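PDB 3QO8: serine--tRNA ligase, cytoplasmic from Candida albicans, which catalyses the ATP-dependent activation of serine to Ser-AMP and its transfer to the acceptor end of tRNA(Ser). Local coordinates for residues 253-256 and 257-260. Sequence-based numbering, arbitrary orientation.
Sequences AYHA and GEWF
H255 and E258 meet twice, through backbone and through side chains, where the chain turns from helix 248-252 into strand 259-260. The backbone link is E258 N to H255 O at 3.0 Å, which closes a type II beta turn. G257 takes the third place of that turn with a positive phi of 71°, a value that favours glycine. A type I turn, A253 to A256, overlaps it, sharing H255 and A256, and is closed by A256 N to A253 O at 3.1 Å.

The side-chain link is a His-carboxylate hydrogen bond. H255 ND1 donates to E258 OE1 at 2.8 Å, in a nearly straight bond (174°). OE1 lies in the plane of the imidazole, but ND1 reaches it from above the carboxylate plane, and the ring and carboxylate planes are nearly perpendicular. E258 CG sits beside its own backbone N (chi1 -65°), and the extended chain beyond it runs back over H255 O to the ring.

The aromatic contact is T-shaped. F260 points its CZ at the centre of one imidazole face, with ring centroids 5.1 Å apart. The opposite face of H255 has Y254 CD2 above it, nearer the rim. H255 NE2 is hydrogen-bonded to Y271 OH, so both ring nitrogens are engaged.

The second carboxylate oxygen faces the dimer partner. E258 OE2 accepts from a water at 2.7 Å and forms a salt bridge with R168 of the second subunit. Y254 OH is hydrogen-bonded to R181 NH1 of that subunit.

Two ring nitrogens with partners and a ring between F260 and Y254 fix the rotation of H255. The carboxylate would tend to stabilise the imidazolium form, though the bond through ND1 needs only a neutral ring. With OE1 on H255 and OE2 on R168 of the second subunit, E258 ties these two overlapping beta turns of the class II catalytic core to the homodimer interface.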
loop_
_atom_site.group_PDB
_atom_site.type_symbol
_atom_site.label_atom_id
_atom_site.label_comp_id
_atom_site.label_asym_id
_atom_site.label_seq_id
_atom_site.Cartn_x
_atom_site.Cartn_y
_atom_site.Cartn_z
ATOM N N ALA A 253 16.412 3.405 -7.076
ATOM C CA ALA A 253 17.285 2.265 -6.785
ATOM C C ALA A 253 17.200 1.170 -7.849
ATOM O O ALA A 253 17.927 0.185 -7.778
ATOM C CB ALA A 253 16.962 1.683 -5.422
ATOM N N TYR A 254 16.304 1.343 -8.818
ATOM C CA TYR A 254 16.069 0.344 -9.868
ATOM C C TYR A 254 17.370 -0.044 -10.582
ATOM O O TYR A 254 17.639 -1.227 -10.796
ATOM C CB TYR A 254 15.050 0.896 -10.870
ATOM C CG TYR A 254 14.488 -0.086 -11.888
ATOM C CD1 TYR A 254 13.561 -1.058 -11.514
ATOM C CD2 TYR A 254 14.842 -0.003 -13.226
ATOM C CE1 TYR A 254 13.017 -1.934 -12.444
ATOM C CE2 TYR A 254 14.308 -0.878 -14.168
ATOM C CZ TYR A 254 13.392 -1.836 -13.766
ATOM O OH TYR A 254 12.872 -2.703 -14.693
ATOM N N HIS A 255 18.174 0.952 -10.947
ATOM C CA HIS A 255 19.432 0.699 -11.656
ATOM C C HIS A 255 20.659 0.775 -10.751
ATOM O O HIS A 255 21.778 0.921 -11.244
ATOM C CB HIS A 255 19.607 1.675 -12.827
ATOM C CG HIS A 255 18.637 1.458 -13.941
ATOM N ND1 HIS A 255 18.659 0.331 -14.737
ATOM C CD2 HIS A 255 17.615 2.222 -14.399
ATOM C CE1 HIS A 255 17.684 0.404 -15.625
ATOM N NE2 HIS A 255 17.038 1.542 -15.444
ATOM N N ALA A 256 20.459 0.682 -9.437
ATOM C CA ALA A 256 21.588 0.669 -8.504
ATOM C C ALA A 256 22.620 -0.377 -8.927
ATOM O O ALA A 256 22.258 -1.507 -9.290
ATOM C CB ALA A 256 21.113 0.367 -7.085
ATOM N N GLY A 257 23.895 0.003 -8.870
ATOM C CA GLY A 257 24.997 -0.899 -9.161
ATOM C C GLY A 257 25.113 -1.258 -10.626
ATOM O O GLY A 257 25.791 -2.216 -10.976
ATOM N N GLU A 258 24.440 -0.500 -11.487
ATOM C CA GLU A 258 24.499 -0.757 -12.922
ATOM C C GLU A 258 25.328 0.323 -13.607
ATOM O O GLU A 258 25.718 1.303 -12.982
ATOM C CB GLU A 258 23.092 -0.877 -13.526
ATOM C CG GLU A 258 22.333 -2.092 -12.988
ATOM C CD GLU A 258 20.894 -2.174 -13.483
ATOM O OE1 GLU A 258 20.589 -1.643 -14.571
ATOM O OE2 GLU A 258 20.067 -2.777 -12.778
ATOM N N TRP A 259 25.616 0.128 -14.888
ATOM C CA TRP A 259 26.579 0.965 -15.587
ATOM C C TRP A 259 26.069 1.223 -16.987
ATOM O O TRP A 259 25.950 0.293 -17.783
ATOM C CB TRP A 259 27.938 0.240 -15.649
ATOM C CG TRP A 259 29.097 1.109 -16.087
ATOM C CD1 TRP A 259 29.034 2.268 -16.813
ATOM C CD2 TRP A 259 30.490 0.885 -15.816
ATOM N NE1 TRP A 259 30.299 2.770 -17.015
ATOM C CE2 TRP A 259 31.208 1.944 -16.408
ATOM C CE3 TRP A 259 31.197 -0.111 -15.136
ATOM C CZ2 TRP A 259 32.602 2.034 -16.339
ATOM C CZ3 TRP A 259 32.578 -0.014 -15.065
ATOM C CH2 TRP A 259 33.265 1.039 -15.668
ATOM N N PHE A 260 25.740 2.478 -17.283
ATOM C CA PHE A 260 25.371 2.859 -18.633
ATOM C C PHE A 260 26.656 3.213 -19.376
ATOM O O PHE A 260 27.056 4.372 -19.435
ATOM C CB PHE A 260 24.365 4.018 -18.608
ATOM C CG PHE A 260 23.049 3.650 -17.968
ATOM C CD1 PHE A 260 22.056 3.021 -18.705
ATOM C CD2 PHE A 260 22.820 3.904 -16.624
ATOM C CE1 PHE A 260 20.846 2.675 -18.118
ATOM C CE2 PHE A 260 21.614 3.558 -16.031
ATOM C CZ PHE A 260 20.629 2.947 -16.778
HETATM O O HOH W 1 20.430 -4.022 -10.443
#